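Local coordinates for solute-binding periplasmic protein of iron/siderophore ABC transporter (Yersinia pestis, PDB 6B2Y), which probably captures chelated iron in the periplasm and delivers it to an ABC transporter for uptake across the inner membrane, at residues A68-R80 / M176-A189. Numbering follows the deposited sequence.
Sequences AVSLLEGNKPLDR and MRLLGKALHREQQA
In the lobe built on the parallel sheet that includes strands 58-60 and 132-136, a stacked pair of arginines, Arg80 and Arg185, ties the loop after helix 66-70 to the junction of helices 168-182 and 186-207. Their guanidinium groups arrive from opposite directions and lie face to face, planes 2° apart and centres separated by 3.5 Å. Glu73 probably offsets the repulsion of the two like charges: its two oxygens take NE and NH2 of Arg80 side-on, while OE2, 3.5 Å from Arg185 NE but well out of that guanidinium plane, offers charge attraction alone. The end-on edge of Arg80 grips Leu183 O, where helix 168-182 ends, with NH1 at 3.0 Å and NH2 at 3.1 Å; NH1 also reaches Val55 O. Arg185, the N-cap residue of helix 186-207, bends at chi2 (-74°) to bring its guanidinium over Arg80, and its NH1 bonds to His184 O.

Beneath this polar layer, branched Leu72 fills the groove between the two helices: CD1 lies 3.8 Å from Leu179 CB, and CD2 is 3.5 Å from Ala189 N. A CB on Gly180 would collide with Ala189 CB, so glycine lets the helices come this close. Next to it, CB of the small Ala68 lies 3.6 Å from Leu179 CD1, and the flexible Met176 curls its CE against Leu71 and Leu72. The whole is a salt-bridge network with a stacked arginine pair, lying over the apolar core of an alpha/beta lobe of a periplasmic binding protein.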
loop_
_atom_site.group_PDB
_atom_site.type_symbol
_atom_site.label_atom_id
_atom_site.label_comp_id
_atom_site.label_asym_id
_atom_site.label_seq_id
_atom_site.Cartn_x
_atom_site.Cartn_y
_atom_site.Cartn_z
ATOM N N ALA A 68 6.101 -3.038 5.616
ATOM C CA ALA A 68 6.199 -2.402 6.926
ATOM C C ALA A 68 7.415 -2.901 7.687
ATOM O O ALA A 68 8.143 -2.109 8.298
ATOM C CB ALA A 68 4.916 -2.647 7.726
ATOM N N VAL A 69 7.676 -4.206 7.623
ATOM C CA VAL A 69 8.803 -4.775 8.353
ATOM C C VAL A 69 10.123 -4.291 7.768
ATOM O O VAL A 69 11.080 -4.045 8.516
ATOM C CB VAL A 69 8.682 -6.312 8.359
ATOM C CG1 VAL A 69 9.980 -6.983 8.851
ATOM C CG2 VAL A 69 7.516 -6.725 9.220
ATOM N N SER A 70 10.183 -4.088 6.446
ATOM C CA SER A 70 11.414 -3.613 5.810
ATOM C C SER A 70 11.892 -2.281 6.387
ATOM O O SER A 70 13.107 -2.021 6.407
ATOM C CB SER A 70 11.214 -3.484 4.300
ATOM O OG SER A 70 10.447 -2.329 3.962
ATOM N N LEU A 71 10.969 -1.424 6.856
ATOM C CA LEU A 71 11.366 -0.129 7.404
ATOM C C LEU A 71 12.105 -0.244 8.729
ATOM O O LEU A 71 12.712 0.741 9.167
ATOM C CB LEU A 71 10.132 0.764 7.593
ATOM C CG LEU A 71 9.387 1.101 6.296
ATOM C CD1 LEU A 71 8.029 1.725 6.612
ATOM C CD2 LEU A 71 10.205 2.022 5.393
ATOM N N LEU A 72 12.075 -1.410 9.377
ATOM C CA LEU A 72 12.676 -1.592 10.690
ATOM C C LEU A 72 13.972 -2.379 10.647
ATOM O O LEU A 72 14.716 -2.371 11.638
ATOM C CB LEU A 72 11.703 -2.318 11.633
ATOM C CG LEU A 72 10.331 -1.663 11.768
ATOM C CD1 LEU A 72 9.381 -2.465 12.670
ATOM C CD2 LEU A 72 10.476 -0.221 12.250
ATOM N N GLU A 73 14.259 -3.045 9.531
ATOM C CA GLU A 73 15.297 -4.067 9.459
ATOM C C GLU A 73 16.612 -3.568 8.881
ATOM O O GLU A 73 17.570 -4.347 8.812
ATOM C CB GLU A 73 14.786 -5.246 8.631
ATOM C CG GLU A 73 13.637 -5.967 9.310
ATOM C CD GLU A 73 14.020 -6.516 10.668
ATOM O OE1 GLU A 73 14.331 -7.733 10.753
ATOM O OE2 GLU A 73 14.003 -5.730 11.653
ATOM N N GLY A 74 16.675 -2.306 8.451
ATOM C CA GLY A 74 17.934 -1.733 7.993
ATOM C C GLY A 74 18.513 -2.475 6.794
ATOM O O GLY A 74 17.824 -2.763 5.806
ATOM N N ASN A 75 19.809 -2.784 6.895
ATOM C CA ASN A 75 20.618 -3.495 5.906
ATOM C C ASN A 75 20.325 -4.984 5.812
ATOM O O ASN A 75 20.928 -5.653 4.959
ATOM C CB ASN A 75 22.098 -3.329 6.250
ATOM C CG ASN A 75 22.599 -1.941 5.975
ATOM O OD1 ASN A 75 22.034 -1.213 5.151
ATOM N ND2 ASN A 75 23.668 -1.553 6.666
ATOM N N LYS A 76 19.465 -5.541 6.661
ATOM C CA LYS A 76 19.224 -6.984 6.689
ATOM C C LYS A 76 17.727 -7.270 6.627
ATOM O O LYS A 76 17.162 -7.892 7.525
ATOM C CB LYS A 76 19.865 -7.610 7.927
ATOM C CG LYS A 76 21.400 -7.604 7.855
ATOM C CD LYS A 76 22.040 -7.635 9.240
ATOM C CE LYS A 76 21.719 -8.929 9.964
ATOM N NZ LYS A 76 21.959 -10.100 9.078
ATOM N N PRO A 77 17.073 -6.886 5.525
ATOM C CA PRO A 77 15.599 -6.947 5.477
ATOM C C PRO A 77 15.019 -8.339 5.631
ATOM O O PRO A 77 13.891 -8.481 6.118
ATOM C CB PRO A 77 15.283 -6.371 4.089
ATOM C CG PRO A 77 16.555 -6.602 3.286
ATOM C CD PRO A 77 17.638 -6.340 4.281
ATOM N N LEU A 78 15.738 -9.381 5.217
ATOM C CA LEU A 78 15.166 -10.724 5.189
ATOM C C LEU A 78 15.616 -11.596 6.343
ATOM O O LEU A 78 15.102 -12.709 6.500
ATOM C CB LEU A 78 15.515 -11.412 3.862
ATOM C CG LEU A 78 14.977 -10.665 2.641
ATOM C CD1 LEU A 78 15.386 -11.330 1.346
ATOM C CD2 LEU A 78 13.457 -10.529 2.720
ATOM N N ASP A 79 16.537 -11.098 7.168
ATOM C CA ASP A 79 17.233 -11.921 8.154
ATOM C C ASP A 79 16.287 -12.637 9.120
ATOM O O ASP A 79 16.577 -13.758 9.559
ATOM C CB ASP A 79 18.211 -11.029 8.918
ATOM C CG ASP A 79 19.448 -11.753 9.357
ATOM O OD1 ASP A 79 20.466 -11.660 8.634
ATOM O OD2 ASP A 79 19.411 -12.375 10.445
ATOM N N ARG A 80 15.173 -12.006 9.503
ATOM C CA ARG A 80 14.299 -12.573 10.523
ATOM C C ARG A 80 12.998 -13.130 9.966
ATOM O O ARG A 80 12.138 -13.533 10.746
ATOM C CB ARG A 80 13.970 -11.535 11.600
ATOM C CG ARG A 80 15.168 -10.996 12.322
ATOM C CD ARG A 80 14.749 -10.325 13.622
ATOM N NE ARG A 80 14.249 -8.974 13.382
ATOM C CZ ARG A 80 13.666 -8.225 14.314
ATOM N NH1 ARG A 80 13.494 -8.712 15.538
ATOM N NH2 ARG A 80 13.242 -7.000 14.008
ATOM N N MET A 176 3.012 1.338 12.968
ATOM C CA MET A 176 4.475 1.300 12.960
ATOM C C MET A 176 5.045 1.318 14.373
ATOM O O MET A 176 6.046 0.647 14.644
ATOM C CB MET A 176 5.052 2.469 12.147
ATOM C CG MET A 176 4.834 2.407 10.632
ATOM S SD MET A 176 5.423 0.856 9.893
ATOM C CE MET A 176 7.154 0.925 10.389
ATOM N N ARG A 177 4.438 2.076 15.301
ATOM C CA ARG A 177 4.935 2.026 16.674
ATOM C C ARG A 177 4.764 0.625 17.250
ATOM O O ARG A 177 5.691 0.078 17.873
ATOM C CB ARG A 177 4.216 3.056 17.560
ATOM C CG ARG A 177 4.748 3.047 19.015
ATOM C CD ARG A 177 4.160 4.190 19.884
ATOM N NE ARG A 177 4.490 5.500 19.323
ATOM C CZ ARG A 177 3.640 6.231 18.602
ATOM N NH1 ARG A 177 2.406 5.807 18.375
ATOM N NH2 ARG A 177 4.026 7.394 18.094
ATOM N N LEU A 178 3.597 0.019 17.018
ATOM C CA LEU A 178 3.331 -1.341 17.485
ATOM C C LEU A 178 4.334 -2.349 16.921
ATOM O O LEU A 178 4.821 -3.232 17.646
ATOM C CB LEU A 178 1.903 -1.735 17.097
ATOM C CG LEU A 178 1.547 -3.216 17.144
ATOM C CD1 LEU A 178 1.478 -3.656 18.605
ATOM C CD2 LEU A 178 0.189 -3.372 16.474
ATOM N N LEU A 179 4.615 -2.276 15.618
ATOM C CA LEU A 179 5.619 -3.163 15.033
ATOM C C LEU A 179 6.992 -2.926 15.650
ATOM O O LEU A 179 7.736 -3.883 15.912
ATOM C CB LEU A 179 5.689 -2.969 13.513
ATOM C CG LEU A 179 4.558 -3.641 12.738
ATOM C CD1 LEU A 179 4.591 -3.299 11.235
ATOM C CD2 LEU A 179 4.585 -5.159 12.955
ATOM N N GLY A 180 7.348 -1.661 15.882
ATOM C CA GLY A 180 8.626 -1.368 16.513
ATOM C C GLY A 180 8.730 -1.964 17.903
ATOM O O GLY A 180 9.788 -2.445 18.306
ATOM N N LYS A 181 7.625 -1.944 18.655
ATOM C CA LYS A 181 7.613 -2.544 19.984
ATOM C C LYS A 181 7.635 -4.070 19.910
ATOM O O LYS A 181 8.409 -4.726 20.626
ATOM C CB LYS A 181 6.391 -2.036 20.758
ATOM C CG LYS A 181 6.336 -2.451 22.221
ATOM C CD LYS A 181 5.246 -1.718 22.965
ATOM C CE LYS A 181 5.233 -2.116 24.426
ATOM N NZ LYS A 181 4.186 -1.407 25.233
ATOM N N ALA A 182 6.793 -4.654 19.052
ATOM C CA ALA A 182 6.689 -6.107 18.981
ATOM C C ALA A 182 7.944 -6.741 18.403
ATOM O O ALA A 182 8.259 -7.887 18.729
ATOM C CB ALA A 182 5.479 -6.512 18.137
ATOM N N LEU A 183 8.659 -6.032 17.537
ATOM C CA LEU A 183 9.834 -6.600 16.886
ATOM C C LEU A 183 11.132 -6.051 17.452
ATOM O O LEU A 183 12.198 -6.319 16.887
ATOM C CB LEU A 183 9.775 -6.354 15.384
ATOM C CG LEU A 183 8.481 -6.854 14.747
ATOM C CD1 LEU A 183 8.427 -6.528 13.280
ATOM C CD2 LEU A 183 8.368 -8.365 14.982
ATOM N N HIS A 184 11.054 -5.268 18.533
ATOM C CA HIS A 184 12.223 -4.743 19.232
ATOM C C HIS A 184 13.089 -3.890 18.303
ATOM O O HIS A 184 14.312 -4.010 18.262
ATOM C CB HIS A 184 13.013 -5.885 19.874
ATOM C CG HIS A 184 12.198 -6.692 20.825
ATOM N ND1 HIS A 184 11.682 -6.166 21.992
ATOM C CD2 HIS A 184 11.785 -7.980 20.778
ATOM C CE1 HIS A 184 10.998 -7.099 22.628
ATOM N NE2 HIS A 184 11.034 -8.205 21.906
ATOM N N ARG A 185 12.435 -3.000 17.563
ATOM C CA ARG A 185 13.099 -1.996 16.732
ATOM C C ARG A 185 12.467 -0.622 16.962
ATOM O O ARG A 185 12.079 0.080 16.024
ATOM C CB ARG A 185 13.032 -2.383 15.259
ATOM C CG ARG A 185 13.710 -3.710 14.942
ATOM C CD ARG A 185 15.226 -3.564 14.983
ATOM N NE ARG A 185 15.898 -4.760 14.473
ATOM C CZ ARG A 185 16.112 -5.860 15.191
ATOM N NH1 ARG A 185 15.697 -5.919 16.443
ATOM N NH2 ARG A 185 16.732 -6.908 14.651
ATOM N N GLU A 186 12.382 -0.216 18.228
ATOM C CA GLU A 186 11.628 0.990 18.576
ATOM C C GLU A 186 12.238 2.251 17.965
ATOM O O GLU A 186 11.513 3.165 17.555
ATOM C CB GLU A 186 11.545 1.128 20.096
ATOM C CG GLU A 186 10.625 0.122 20.754
ATOM C CD GLU A 186 11.327 -1.141 21.225
ATOM O OE1 GLU A 186 10.738 -1.814 22.095
ATOM O OE2 GLU A 186 12.450 -1.466 20.736
ATOM N N GLN A 187 13.573 2.343 17.935
ATOM C CA GLN A 187 14.210 3.542 17.400
ATOM C C GLN A 187 13.954 3.676 15.909
ATOM O O GLN A 187 13.684 4.777 15.410
ATOM C CB GLN A 187 15.716 3.512 17.685
ATOM C CG GLN A 187 16.416 4.832 17.378
ATOM C CD GLN A 187 15.814 5.999 18.144
ATOM O OE1 GLN A 187 15.993 6.118 19.358
ATOM N NE2 GLN A 187 15.093 6.868 17.438
ATOM N N GLN A 188 14.024 2.555 15.178
ATOM C CA GLN A 188 13.700 2.571 13.761
ATOM C C GLN A 188 12.251 2.990 13.535
ATOM O O GLN A 188 11.965 3.772 12.627
ATOM C CB GLN A 188 13.965 1.195 13.149
ATOM C CG GLN A 188 15.461 0.842 12.977
ATOM C CD GLN A 188 16.132 0.401 14.278
ATOM O OE1 GLN A 188 15.479 0.197 15.307
ATOM N NE2 GLN A 188 17.459 0.252 14.231
ATOM N N ALA A 189 11.333 2.493 14.362
ATOM C CA ALA A 189 9.928 2.878 14.230
ATOM C C ALA A 189 9.750 4.372 14.452
ATOM O O ALA A 189 9.071 5.053 13.672
ATOM C CB ALA A 189 9.069 2.078 15.208
HETATM O O HOH W 1 17.363 -2.840 12.307
HETATM O O HOH W 2 18.090 -5.562 11.775
#